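Local coordinates for protein 3-hexulose-6-phosphate synthase (Mycobacterium gastri, PDB 3AJX) that is a TIM-barrel enzyme of the orotidine 5'-phosphate decarboxylase/HUMPS family that carries a magnesium ion in its barrel, at residues Leu151-Ala164 / Pro173-Ala185. The protein carries 1 engineered substitution. Numbering follows the deposited sequence.
Sequences LAAGEKARVPFSVA and PAVQKAGAEVAVA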
ATOM      1  N   LEU A 151      15.739  16.888   2.436  1.00 14.24           N
ATOM      2  CA  LEU A 151      16.202  17.935   1.537  1.00 13.50           C
ATOM      3  C   LEU A 151      17.585  17.593   0.990  1.00 12.42           C
ATOM      4  O   LEU A 151      17.862  17.812  -0.190  1.00 12.88           O
ATOM      5  CB  LEU A 151      16.237  19.287   2.260  1.00 14.10           C
ATOM      6  CG  LEU A 151      14.914  19.738   2.893  1.00 14.49           C
ATOM      7  CD1 LEU A 151      15.066  21.134   3.477  1.00 17.24           C
ATOM      8  CD2 LEU A 151      13.813  19.725   1.851  1.00 16.05           C
ATOM      9  N   ALA A 152      18.445  17.049   1.846  1.00 12.01           N
ATOM     10  CA  ALA A 152      19.791  16.668   1.433  1.00 13.37           C
ATOM     11  C   ALA A 152      19.712  15.568   0.382  1.00 13.02           C
ATOM     12  O   ALA A 152      20.450  15.580  -0.604  1.00 14.09           O
ATOM     13  CB  ALA A 152      20.595  16.185   2.639  1.00 14.27           C
ATOM     14  N   ALA A 153      18.809  14.616   0.594  1.00 12.42           N
ATOM     15  CA  ALA A 153      18.645  13.516  -0.343  1.00 12.42           C
ATOM     16  C   ALA A 153      18.124  14.040  -1.674  1.00 11.50           C
ATOM     17  O   ALA A 153      18.570  13.605  -2.732  1.00 11.50           O
ATOM     18  CB  ALA A 153      17.683  12.475   0.228  1.00 12.56           C
ATOM     19  N   GLY A 154      17.185  14.979  -1.619  1.00 12.07           N
ATOM     20  CA  GLY A 154      16.640  15.540  -2.843  1.00 11.13           C
ATOM     21  C   GLY A 154      17.709  16.238  -3.666  1.00 11.50           C
ATOM     22  O   GLY A 154      17.784  16.071  -4.885  1.00 10.92           O
ATOM     23  N   GLU A 155      18.549  17.023  -2.996  1.00 12.01           N
ATOM     24  CA  GLU A 155      19.618  17.743  -3.676  1.00 12.68           C
ATOM     25  C   GLU A 155      20.621  16.786  -4.321  1.00 12.99           C
ATOM     26  O   GLU A 155      21.046  16.988  -5.458  1.00 13.64           O
ATOM     27  CB  GLU A 155      20.337  18.657  -2.680  1.00 15.92           C
ATOM     28  CG  GLU A 155      19.439  19.727  -2.080  1.00 19.74           C
ATOM     29  CD  GLU A 155      20.046  20.390  -0.859  1.00 25.62           C
ATOM     30  OE1 GLU A 155      19.412  21.315  -0.308  1.00 28.53           O
ATOM     31  OE2 GLU A 155      21.154  19.985  -0.447  1.00 28.12           O
ATOM     32  N   LYS A 156      20.994  15.739  -3.594  1.00 11.74           N
ATOM     33  CA  LYS A 156      21.958  14.774  -4.107  1.00 13.38           C
ATOM     34  C   LYS A 156      21.381  13.898  -5.216  1.00 13.50           C
ATOM     35  O   LYS A 156      22.102  13.474  -6.121  1.00 14.29           O
ATOM     36  CB  LYS A 156      22.466  13.891  -2.966  1.00 15.15           C
ATOM     37  CG  LYS A 156      23.586  12.940  -3.364  1.00 20.10           C
ATOM     38  CD  LYS A 156      24.159  12.225  -2.148  1.00 23.04           C
ATOM     39  CE  LYS A 156      25.402  11.425  -2.512  1.00 26.21           C
ATOM     40  NZ  LYS A 156      25.995  10.741  -1.328  1.00 29.04           N
ATOM     41  N   ALA A 157      20.079  13.642  -5.147  1.00 10.46           N
ATOM     42  CA  ALA A 157      19.400  12.795  -6.121  1.00 11.65           C
ATOM     43  C   ALA A 157      19.492  13.283  -7.562  1.00 11.25           C
ATOM     44  O   ALA A 157      19.645  12.480  -8.482  1.00 12.40           O
ATOM     45  CB  ALA A 157      17.935  12.634  -5.732  1.00 10.43           C
ATOM     46  N   ARG A 158      19.394  14.592  -7.758  1.00 11.12           N
ATOM     47  CA  ARG A 158      19.440  15.159  -9.099  1.00 11.31           C
ATOM     48  C   ARG A 158      18.333  14.532  -9.957  1.00 10.93           C
ATOM     49  O   ARG A 158      18.541  14.128 -11.107  1.00 10.69           O
ATOM     50  CB  ARG A 158      20.828  14.944  -9.715  1.00 11.21           C
ATOM     51  CG  ARG A 158      21.915  15.748  -9.008  1.00 13.39           C
ATOM     52  CD  ARG A 158      23.297  15.427  -9.549  1.00 13.79           C
ATOM     53  NE  ARG A 158      24.336  16.283  -8.977  1.00 16.88           N
ATOM     54  CZ  ARG A 158      24.745  16.242  -7.713  1.00 16.35           C
ATOM     55  NH1 ARG A 158      24.205  15.384  -6.860  1.00 16.37           N
ATOM     56  NH2 ARG A 158      25.705  17.058  -7.302  1.00 17.66           N
ATOM     57  N   VAL A 159      17.150  14.454  -9.352  1.00  9.85           N
ATOM     58  CA  VAL A 159      15.941  13.920  -9.976  1.00  9.43           C
ATOM     59  C   VAL A 159      14.806  14.842  -9.530  1.00  9.14           C
ATOM     60  O   VAL A 159      14.770  15.245  -8.367  1.00  8.84           O
ATOM     61  CB  VAL A 159      15.628  12.492  -9.467  1.00 11.98           C
ATOM     62  CG1 VAL A 159      14.316  12.008 -10.045  1.00 11.53           C
ATOM     63  CG2 VAL A 159      16.760  11.540  -9.837  1.00 11.64           C
ATOM     64  N   PRO A 160      13.881  15.204 -10.438  1.00  8.58           N
ATOM     65  CA  PRO A 160      12.792  16.085  -9.995  1.00  8.62           C
ATOM     66  C   PRO A 160      12.155  15.479  -8.751  1.00  8.22           C
ATOM     67  O   PRO A 160      11.849  14.284  -8.733  1.00  7.44           O
ATOM     68  CB  PRO A 160      11.846  16.089 -11.190  1.00  8.29           C
ATOM     69  CG  PRO A 160      12.789  15.949 -12.359  1.00  9.02           C
ATOM     70  CD  PRO A 160      13.749  14.876 -11.870  1.00  8.65           C
ATOM     71  N   PHE A 161      11.950  16.285  -7.712  1.00  7.83           N
ATOM     72  CA  PHE A 161      11.384  15.739  -6.483  1.00  7.84           C
ATOM     73  C   PHE A 161      10.426  16.634  -5.723  1.00  9.64           C
ATOM     74  O   PHE A 161      10.400  17.854  -5.902  1.00  9.06           O
ATOM     75  CB  PHE A 161      12.508  15.318  -5.523  1.00  8.77           C
ATOM     76  CG  PHE A 161      13.268  16.477  -4.913  1.00  8.97           C
ATOM     77  CD1 PHE A 161      14.237  17.162  -5.645  1.00  9.65           C
ATOM     78  CD2 PHE A 161      13.010  16.880  -3.605  1.00  9.19           C
ATOM     79  CE1 PHE A 161      14.939  18.230  -5.078  1.00  8.79           C
ATOM     80  CE2 PHE A 161      13.704  17.947  -3.028  1.00 10.14           C
ATOM     81  CZ  PHE A 161      14.673  18.623  -3.767  1.00  8.23           C
ATOM     82  N   SER A 162       9.636  15.997  -4.870  1.00  8.15           N
ATOM     83  CA  SER A 162       8.694  16.692  -4.012  1.00  9.59           C
ATOM     84  C   SER A 162       9.131  16.340  -2.595  1.00  9.65           C
ATOM     85  O   SER A 162       9.864  15.371  -2.389  1.00  8.79           O
ATOM     86  CB  SER A 162       7.263  16.203  -4.261  1.00 11.94           C
ATOM     87  OG  SER A 162       7.127  14.825  -3.963  1.00 13.47           O
ATOM     88  N   VAL A 163       8.703  17.137  -1.623  1.00  9.12           N
ATOM     89  CA  VAL A 163       9.055  16.892  -0.233  1.00  9.04           C
ATOM     90  C   VAL A 163       7.796  16.780   0.613  1.00  8.94           C
ATOM     91  O   VAL A 163       6.926  17.648   0.565  1.00  9.32           O
ATOM     92  CB  VAL A 163       9.940  18.031   0.332  1.00  9.98           C
ATOM     93  CG1 VAL A 163      10.257  17.772   1.799  1.00 11.52           C
ATOM     94  CG2 VAL A 163      11.232  18.132  -0.477  1.00 11.78           C
ATOM     95  N   ALA A 164       7.702  15.690   1.367  1.00  8.40           N
ATOM     96  CA  ALA A 164       6.572  15.446   2.256  1.00  9.18           C
ATOM     97  C   ALA A 164       7.152  14.984   3.589  1.00 10.38           C
ATOM     98  O   ALA A 164       7.812  13.943   3.669  1.00 11.81           O
ATOM     99  CB  ALA A 164       5.647  14.372   1.671  1.00  8.57           C
ATOM    100  N   PRO A 173      10.581  27.754   2.740  1.00 14.37           N
ATOM    101  CA  PRO A 173      11.794  28.306   2.125  1.00 15.37           C
ATOM    102  C   PRO A 173      12.914  27.282   1.962  1.00 14.40           C
ATOM    103  O   PRO A 173      13.572  27.235   0.925  1.00 14.37           O
ATOM    104  CB  PRO A 173      12.178  29.436   3.078  1.00 15.28           C
ATOM    105  CG  PRO A 173      10.847  29.919   3.552  1.00 14.54           C
ATOM    106  CD  PRO A 173      10.125  28.616   3.846  1.00 14.92           C
ATOM    107  N   ALA A 174      13.130  26.463   2.987  1.00 14.56           N
ATOM    108  CA  ALA A 174      14.179  25.451   2.931  1.00 13.87           C
ATOM    109  C   ALA A 174      13.868  24.409   1.859  1.00 14.60           C
ATOM    110  O   ALA A 174      14.763  23.947   1.154  1.00 13.29           O
ATOM    111  CB  ALA A 174      14.331  24.778   4.290  1.00 15.40           C
ATOM    112  N   VAL A 175      12.597  24.042   1.743  1.00 13.67           N
ATOM    113  CA  VAL A 175      12.176  23.058   0.751  1.00 13.01           C
ATOM    114  C   VAL A 175      12.404  23.586  -0.663  1.00 14.19           C
ATOM    115  O   VAL A 175      12.897  22.867  -1.533  1.00 12.75           O
ATOM    116  CB  VAL A 175      10.682  22.692   0.936  1.00 13.05           C
ATOM    117  CG1 VAL A 175      10.198  21.817  -0.215  1.00 12.91           C
ATOM    118  CG2 VAL A 175      10.498  21.959   2.255  1.00 13.43           C
ATOM    119  N   GLN A 176      12.053  24.846  -0.889  1.00 14.62           N
ATOM    120  CA  GLN A 176      12.232  25.443  -2.205  1.00 14.89           C
ATOM    121  C   GLN A 176      13.717  25.629  -2.523  1.00 15.64           C
ATOM    122  O   GLN A 176      14.149  25.397  -3.651  1.00 13.87           O
ATOM    123  CB  GLN A 176      11.494  26.781  -2.281  1.00 15.06           C
ATOM    124  CG  GLN A 176      11.576  27.461  -3.635  1.00 15.51           C
ATOM    125  CD  GLN A 176      10.478  28.486  -3.836  1.00 17.11           C
ATOM    126  OE1 GLN A 176      10.018  29.113  -2.880  1.00 17.93           O
ATOM    127  NE2 GLN A 176      10.058  28.670  -5.083  1.00 17.11           N
ATOM    128  N   LYS A 177      14.496  26.028  -1.521  1.00 16.53           N
ATOM    129  CA  LYS A 177      15.933  26.231  -1.701  1.00 17.56           C
ATOM    130  C   LYS A 177      16.642  24.931  -2.083  1.00 17.47           C
ATOM    131  O   LYS A 177      17.644  24.948  -2.802  1.00 18.17           O
ATOM    132  CB  LYS A 177      16.550  26.793  -0.416  1.00 19.96           C
ATOM    133  CG  LYS A 177      18.049  27.047  -0.500  1.00 25.24           C
ATOM    134  CD  LYS A 177      18.599  27.515   0.842  1.00 28.84           C
ATOM    135  CE  LYS A 177      20.101  27.730   0.785  1.00 31.65           C
ATOM    136  NZ  LYS A 177      20.469  28.801  -0.182  1.00 33.97           N
ATOM    137  N   ALA A 178      16.123  23.806  -1.597  1.00 15.07           N
ATOM    138  CA  ALA A 178      16.705  22.503  -1.901  1.00 14.40           C
ATOM    139  C   ALA A 178      16.446  22.132  -3.362  1.00 13.46           C
ATOM    140  O   ALA A 178      17.042  21.190  -3.886  1.00 14.10           O
ATOM    141  CB  ALA A 178      16.124  21.434  -0.972  1.00 15.15           C
ATOM    142  N   GLY A 179      15.548  22.873  -4.008  1.00 12.48           N
ATOM    143  CA  GLY A 179      15.239  22.625  -5.409  1.00 11.81           C
ATOM    144  C   GLY A 179      14.007  21.777  -5.667  1.00 12.38           C
ATOM    145  O   GLY A 179      13.802  21.297  -6.785  1.00 11.67           O
ATOM    146  N   ALA A 180      13.178  21.595  -4.644  1.00 11.06           N
ATOM    147  CA  ALA A 180      11.968  20.792  -4.787  1.00 10.11           C
ATOM    148  C   ALA A 180      11.028  21.355  -5.847  1.00 10.62           C
ATOM    149  O   ALA A 180      10.859  22.566  -5.963  1.00 11.36           O
ATOM    150  CB  ALA A 180      11.240  20.705  -3.452  1.00  9.90           C
ATOM    151  N   GLU A 181      10.421  20.460  -6.619  1.00 10.69           N
ATOM    152  CA  GLU A 181       9.479  20.841  -7.666  1.00 10.41           C
ATOM    153  C   GLU A 181       8.104  21.018  -7.031  1.00 11.18           C
ATOM    154  O   GLU A 181       7.278  21.800  -7.509  1.00  9.63           O
ATOM    155  CB  GLU A 181       9.414  19.741  -8.731  1.00 13.16           C
ATOM    156  CG  GLU A 181       8.455  20.007  -9.882  1.00 17.37           C
ATOM    157  CD  GLU A 181       8.838  21.227 -10.701  1.00 20.96           C
ATOM    158  OE1 GLU A 181      10.005  21.669 -10.615  1.00 23.71           O
ATOM    159  OE2 GLU A 181       7.973  21.737 -11.446  1.00 25.67           O
ATOM    160  N   VAL A 182       7.878  20.284  -5.946  1.00  9.25           N
ATOM    161  CA  VAL A 182       6.610  20.318  -5.228  1.00  8.67           C
ATOM    162  C   VAL A 182       6.814  20.245  -3.719  1.00  8.21           C
ATOM    163  O   VAL A 182       7.633  19.468  -3.232  1.00  9.21           O
ATOM    164  CB  VAL A 182       5.714  19.112  -5.628  1.00  9.11           C
ATOM    165  CG1 VAL A 182       4.376  19.191  -4.899  1.00  9.92           C
ATOM    166  CG2 VAL A 182       5.503  19.087  -7.139  1.00  8.88           C
ATOM    167  N   ALA A 183       6.075  21.071  -2.987  1.00  8.51           N
ATOM    168  CA  ALA A 183       6.114  21.051  -1.533  1.00  8.90           C
ATOM    169  C   ALA A 183       4.761  20.456  -1.149  1.00  8.03           C
ATOM    170  O   ALA A 183       3.720  20.960  -1.571  1.00  8.69           O
ATOM    171  CB  ALA A 183       6.249  22.465  -0.974  1.00 10.19           C
ATOM    172  N   VAL A 184       4.778  19.372  -0.378  1.00  8.55           N
ATOM    173  CA  VAL A 184       3.545  18.714   0.045  1.00  9.16           C
ATOM    174  C   VAL A 184       3.193  19.109   1.471  1.00  9.27           C
ATOM    175  O   VAL A 184       4.045  19.086   2.357  1.00 10.22           O
ATOM    176  CB  VAL A 184       3.677  17.173   0.001  1.00  9.46           C
ATOM    177  CG1 VAL A 184       2.361  16.523   0.414  1.00 10.26           C
ATOM    178  CG2 VAL A 184       4.072  16.728  -1.394  1.00  8.99           C
ATOM    179  N   ALA A 185       1.938  19.476   1.687  1.00  9.38           N
ATOM    180  CA  ALA A 185       1.482  19.851   3.017  1.00 10.12           C
ATOM    181  C   ALA A 185       0.238  19.041   3.369  1.00 10.67           C
ATOM    182  O   ALA A 185      -0.752  19.053   2.635  1.00 10.62           O
ATOM    183  CB  ALA A 185       1.173  21.346   3.067  1.00 11.56           C
TER
HETATM  184  O   HOH W   1      13.124  19.063  -8.246  1.00 11.22           O
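Strands 161-164 and 182-185 run side by side and parallel, Ser-162 paired with Val-182 and Val-163 with Ala-183, their axes 22° apart. Three backbone bonds join them: Glu-181 N gives a short one to Phe-161 O (2.7 Å), Val-163 N reaches Val-182 O, and Val-184 N returns to Val-163 O. A water ties the start of the pairing, accepting from Phe-161 N and donating to Gly-179 O. Before strand 182-185, helix 172-177 ends in a Schellman motif, with Gly-179 at positive phi.

These are the seventh and eighth strands of a TIM barrel, and helix 172-177 makes the beta-alpha-beta crossover between them. Strand 130-134 bonds to the other edge of 161-164. On the barrel-interior face, Ala-164 CB packs against Val-184 CB; Ala-164 lies near the bound magnesium, Val-184 near a sulfate.

On the helix-facing side, Phe-161 CG lies between the backbone N and the carbonyl carbon (chi1 71°), which brings the ring against helix 148-157. There it is sandwiched: Gly-154 CA stands above the middle of one face, while Ala-180 CA makes a CH-pi contact on the opposite face, off-centre, 3.8 Å from the centroid. Ala-178 O meets the ring edge in plane, 3.5 Å from CZ. Farther along, the Val-163 and Val-175 side chains overlap antiparallel, CB of the former against CG1 of the latter. Leu-151 lies roughly perpendicular to Val-175, its CD2 against Val-175 CG2, while CD1 reaches Ala-174 CB (3.8 Å). Toward solvent, the extended Glu-155 lays its OE1 alongside Ala-178 CB.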